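Local coordinates for maternal effect protein oskar (Drosophila melanogaster, PDB 5A4A) that probably binds RNA through its SGNH hydrolase-like OSK domain and acts as an inducer of the germline in the fruit fly, at residues P117-L122 and K143-E148; D31-L36 and I82-S87. All blocks are in the same frame, centred on the assembly; numbering follows the deposited sequence.

Interaction 1: residues P117-L122 and K143-E148; sequences PILTNL and KFIRSE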
# COMPACT_ATOMS: atom_id res chain seq x y z
N PRO A 117 4.78 12.15 -0.76
CA PRO A 117 3.82 11.06 -0.96
C PRO A 117 2.83 11.38 -2.06
O PRO A 117 2.32 12.51 -2.10
CB PRO A 117 3.09 10.96 0.39
CG PRO A 117 3.59 12.13 1.23
CD PRO A 117 4.40 13.03 0.35
N ILE A 118 2.60 10.42 -2.94
CA ILE A 118 1.44 10.41 -3.83
C ILE A 118 0.53 9.32 -3.30
O ILE A 118 0.90 8.14 -3.28
CB ILE A 118 1.85 10.13 -5.30
CG1 ILE A 118 2.69 11.30 -5.85
CG2 ILE A 118 0.62 9.91 -6.17
CD1 ILE A 118 3.39 10.99 -7.18
N LEU A 119 -0.64 9.70 -2.81
CA LEU A 119 -1.49 8.75 -2.10
C LEU A 119 -2.46 8.03 -3.03
O LEU A 119 -3.00 8.62 -3.95
CB LEU A 119 -2.28 9.43 -0.97
CG LEU A 119 -1.48 10.05 0.19
CD1 LEU A 119 -0.42 9.08 0.66
CD2 LEU A 119 -0.87 11.38 -0.20
N THR A 120 -2.66 6.73 -2.79
CA THR A 120 -3.84 6.05 -3.32
C THR A 120 -4.69 5.72 -2.09
O THR A 120 -4.15 5.46 -1.01
CB THR A 120 -3.50 4.76 -4.07
OG1 THR A 120 -2.75 3.89 -3.22
CG2 THR A 120 -2.66 5.04 -5.34
N ASN A 121 -6.01 5.72 -2.24
CA ASN A 121 -6.84 5.26 -1.14
C ASN A 121 -6.93 3.72 -1.15
O ASN A 121 -6.26 3.06 -1.96
CB ASN A 121 -8.22 5.95 -1.11
CG ASN A 121 -9.07 5.65 -2.34
OD1 ASN A 121 -8.73 4.83 -3.18
ND2 ASN A 121 -10.21 6.33 -2.43
N LEU A 122 -7.73 3.15 -0.27
CA LEU A 122 -7.74 1.68 -0.15
C LEU A 122 -8.81 1.05 -1.03
O LEU A 122 -9.96 1.46 -1.01
CB LEU A 122 -7.97 1.25 1.29
CG LEU A 122 -6.99 1.81 2.32
CD1 LEU A 122 -7.20 1.12 3.67
CD2 LEU A 122 -5.56 1.60 1.82
N LYS A 143 -11.89 8.61 3.44
CA LYS A 143 -12.28 10.02 3.57
C LYS A 143 -11.19 10.80 4.30
O LYS A 143 -10.91 11.96 3.95
CB LYS A 143 -13.62 10.16 4.30
CG LYS A 143 -14.83 9.91 3.42
CD LYS A 143 -16.13 10.16 4.17
CE LYS A 143 -16.39 11.64 4.39
NZ LYS A 143 -17.65 11.86 5.16
N PHE A 144 -10.58 10.17 5.31
CA PHE A 144 -9.50 10.79 6.07
C PHE A 144 -8.29 11.05 5.18
O PHE A 144 -7.69 12.13 5.26
CB PHE A 144 -9.09 9.94 7.29
CG PHE A 144 -7.99 10.55 8.13
CD1 PHE A 144 -8.27 11.54 9.06
CD2 PHE A 144 -6.68 10.14 7.98
CE1 PHE A 144 -7.27 12.10 9.83
CE2 PHE A 144 -5.66 10.69 8.75
CZ PHE A 144 -5.96 11.68 9.67
N ILE A 145 -7.93 10.09 4.32
CA ILE A 145 -6.82 10.32 3.40
C ILE A 145 -7.08 11.58 2.56
O ILE A 145 -6.21 12.44 2.41
CB ILE A 145 -6.58 9.12 2.46
CG1 ILE A 145 -6.04 7.92 3.25
CG2 ILE A 145 -5.60 9.49 1.33
CD1 ILE A 145 -6.05 6.61 2.48
N ARG A 146 -8.29 11.68 2.04
CA ARG A 146 -8.65 12.77 1.17
C ARG A 146 -8.58 14.12 1.89
O ARG A 146 -8.15 15.13 1.31
CB ARG A 146 -10.04 12.56 0.56
CG ARG A 146 -10.44 13.66 -0.40
CD ARG A 146 -11.37 13.17 -1.49
NE ARG A 146 -12.78 13.25 -1.13
N SER A 147 -8.98 14.15 3.16
CA SER A 147 -9.01 15.41 3.90
C SER A 147 -7.64 15.77 4.49
O SER A 147 -7.21 16.92 4.45
CB SER A 147 -10.08 15.37 4.99
OG SER A 147 -9.78 14.39 5.97
N GLU A 148 -6.94 14.77 5.02
CA GLU A 148 -5.61 14.98 5.60
C GLU A 148 -4.58 15.35 4.54
O GLU A 148 -3.69 16.16 4.77
CB GLU A 148 -5.16 13.71 6.33
CG GLU A 148 -3.78 13.82 6.95
CD GLU A 148 -3.74 14.72 8.18
OE1 GLU A 148 -4.82 15.08 8.70
OE2 GLU A 148 -2.63 15.05 8.63
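L119 meets I145 at the start of this contact, where strand 116-120 faces helix 132-148. Its CB lies 4.0 Å from CG2 of I145, an apolar touch made by the first carbon of the leucine; L119 also packs on F103, C149 and L152, which places it in the layer between the sheet and the helices. One residue on, T120 turns its side chain away from the helix and contributes its backbone: the carbonyl O of T120 is 4.1 Å from CD1 of I145, a van der Waals distance. Its hydroxyl serves the other side, with OG1 hydrogen-bonded to V83 O of the neighbouring strand. At N121, where the strand has given way to loop, the same methyl makes its closest approach, with CD1 of I145 3.9 Å from CA of N121 and 4.2 Å from CB of N121. The amide of N121 is held separately: OD1 takes hydrogen bonds from I157 N and H158 N, while ND2 reaches D156 OD1. L122 adds a further tie to the same helix, through its backbone N and N142 OD1.

I145 thus serves all three residues with two branches. CG2 stands anti to the backbone N and meets L119, whereas CG1 lies anti to the carbonyl carbon (chi1 -69°) and an extended chi2 of 168° carries CD1 on to T120 and N121. V154 of the next strand also touches I145, as expected of the connecting helix in the beta-alpha-beta unit 116-120, 132-148, 154-155. With 140 Å² buried in all and no hydrogen bond between the two segments, the direct contact rests on apolar packing, while the polar side-chain atoms of T120 and N121 are satisfied by other partners.

Interaction 2: residues D31-L36 and I82-S87; sequences DFMLYL and IVNIGS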
# COMPACT_ATOMS: atom_id res chain seq x y z
N ASP A 31 0.83 -6.40 0.63
CA ASP A 31 0.68 -7.45 -0.38
C ASP A 31 -0.09 -7.04 -1.62
O ASP A 31 0.17 -7.58 -2.69
CB ASP A 31 -0.00 -8.70 0.18
CG ASP A 31 0.96 -9.59 0.93
OD1 ASP A 31 1.78 -10.28 0.26
OD2 ASP A 31 0.87 -9.62 2.17
N PHE A 32 -1.04 -6.11 -1.50
CA PHE A 32 -1.84 -5.75 -2.68
C PHE A 32 -1.01 -5.08 -3.76
O PHE A 32 -1.04 -5.49 -4.92
CB PHE A 32 -3.06 -4.90 -2.31
CG PHE A 32 -4.08 -5.64 -1.49
CD1 PHE A 32 -4.84 -6.65 -2.06
CD2 PHE A 32 -4.26 -5.33 -0.16
CE1 PHE A 32 -5.77 -7.34 -1.31
CE2 PHE A 32 -5.20 -6.02 0.60
CZ PHE A 32 -5.94 -7.03 0.02
N MET A 33 -0.25 -4.05 -3.40
CA MET A 33 0.64 -3.43 -4.36
C MET A 33 1.84 -4.32 -4.70
O MET A 33 2.30 -4.30 -5.83
CB MET A 33 1.09 -2.04 -3.88
CG MET A 33 -0.02 -0.99 -3.96
SD MET A 33 -0.58 -0.77 -5.65
CE MET A 33 0.99 -0.50 -6.43
N LEU A 34 2.31 -5.12 -3.74
CA LEU A 34 3.36 -6.09 -4.02
C LEU A 34 2.94 -7.02 -5.16
O LEU A 34 3.69 -7.24 -6.11
CB LEU A 34 3.70 -6.91 -2.77
CG LEU A 34 4.84 -7.94 -2.91
CD1 LEU A 34 6.10 -7.27 -3.42
CD2 LEU A 34 5.13 -8.62 -1.57
N TYR A 35 1.71 -7.54 -5.08
CA TYR A 35 1.22 -8.45 -6.10
C TYR A 35 0.98 -7.75 -7.44
O TYR A 35 1.31 -8.30 -8.49
CB TYR A 35 -0.06 -9.14 -5.63
CG TYR A 35 -0.58 -10.22 -6.55
CD1 TYR A 35 0.20 -11.32 -6.90
CD2 TYR A 35 -1.88 -10.16 -7.04
CE1 TYR A 35 -0.29 -12.31 -7.73
CE2 TYR A 35 -2.38 -11.14 -7.86
CZ TYR A 35 -1.59 -12.22 -8.20
OH TYR A 35 -2.12 -13.19 -9.02
N LEU A 36 0.40 -6.56 -7.39
CA LEU A 36 0.26 -5.73 -8.58
C LEU A 36 1.61 -5.59 -9.28
O LEU A 36 1.71 -5.79 -10.49
CB LEU A 36 -0.29 -4.35 -8.24
CG LEU A 36 -0.48 -3.46 -9.46
CD1 LEU A 36 -1.46 -4.12 -10.39
CD2 LEU A 36 -0.98 -2.08 -9.08
N ILE A 82 4.71 6.52 -4.59
CA ILE A 82 3.29 6.18 -4.64
C ILE A 82 2.96 5.24 -3.48
O ILE A 82 3.55 4.16 -3.36
CB ILE A 82 2.89 5.57 -6.00
CG1 ILE A 82 3.14 6.59 -7.13
CG2 ILE A 82 1.42 5.15 -5.99
CD1 ILE A 82 2.90 6.04 -8.55
N VAL A 83 2.01 5.64 -2.65
CA VAL A 83 1.71 4.94 -1.40
C VAL A 83 0.32 4.32 -1.37
O VAL A 83 -0.67 4.98 -1.68
CB VAL A 83 1.81 5.92 -0.21
CG1 VAL A 83 1.48 5.21 1.10
CG2 VAL A 83 3.21 6.55 -0.16
N ASN A 84 0.25 3.04 -1.01
CA ASN A 84 -1.02 2.40 -0.70
C ASN A 84 -0.86 1.67 0.62
O ASN A 84 -0.28 0.59 0.68
CB ASN A 84 -1.43 1.41 -1.81
CG ASN A 84 -2.80 0.80 -1.57
OD1 ASN A 84 -2.92 -0.36 -1.16
ND2 ASN A 84 -3.85 1.58 -1.82
N ILE A 85 -1.36 2.27 1.69
CA ILE A 85 -1.05 1.78 3.02
C ILE A 85 -2.27 1.91 3.94
O ILE A 85 -3.02 2.89 3.87
CB ILE A 85 0.20 2.52 3.59
CG1 ILE A 85 0.89 1.73 4.71
CG2 ILE A 85 -0.14 3.95 4.03
CD1 ILE A 85 1.58 0.46 4.23
N GLY A 86 -2.48 0.91 4.78
CA GLY A 86 -3.59 0.93 5.72
C GLY A 86 -4.42 -0.34 5.73
O GLY A 86 -5.09 -0.62 6.73
N SER A 87 -4.41 -1.11 4.64
CA SER A 87 -5.20 -2.34 4.58
C SER A 87 -4.82 -3.29 5.69
O SER A 87 -5.69 -3.93 6.28
CB SER A 87 -5.08 -3.06 3.22
OG SER A 87 -5.71 -2.32 2.20
O HOH W 1 -0.82 -2.35 -0.99
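A chi1 of -72° sets CG of M33 anti to its carbonyl carbon, and N84 answers with CG anti to its backbone N (chi1 -176°); the two side chains cross at about a right angle. M33 CG then sits 3.5 Å from N84 CB, methylene against methylene, while bends at chi2 and chi3 fold the remainder of the methionine. A water links the two segments beside them: it accepts a bond from M33 N at 3.0 Å, and its 2.9 Å contact with N84 OD1 has the geometry of a donated hydrogen bond. The amide's other end, ND2, bonds to T120 OG1, so both ends of the N84 side chain have partners. F32 reaches the first residue of helix 87-91, its CE2 lying 4.0 Å from S87 CB, which comes at the ring edge near the ring plane. Y187 and W190 also meet this ring. G86, at the N-cap position, has backbone angles (phi 131°) suited to glycine and leads into helix 87-91. Strand 80-84 running through this turn into a helix, with helix 31-40 packed against it, is consistent with the alpha/beta architecture of the SGNH hydrolase clan.

Overall arrangement
Interactions 1 and 2 have centres 13 Å apart and meet through neighbouring parallel strands, 80-84 and 116-120, of one sheet. Their shared boundary is backbone pairing plus a side-chain bridge: I118 O lies 2.8 Å from V83 N, a probable hydrogen bond, and the T120 hydroxyl works across the same two strands. Beyond the strand ends, L122 CD2 packs 3.5 Å from I85 O. Interaction 1 joins this sheet to helix 132-148, whereas interaction 2 joins it to helix 31-40 and sits nearer the middle of the chain, about 3 Å from its centre against about 11 Å, measured between centres. In sequence, both segments of interaction 2 precede those of interaction 1.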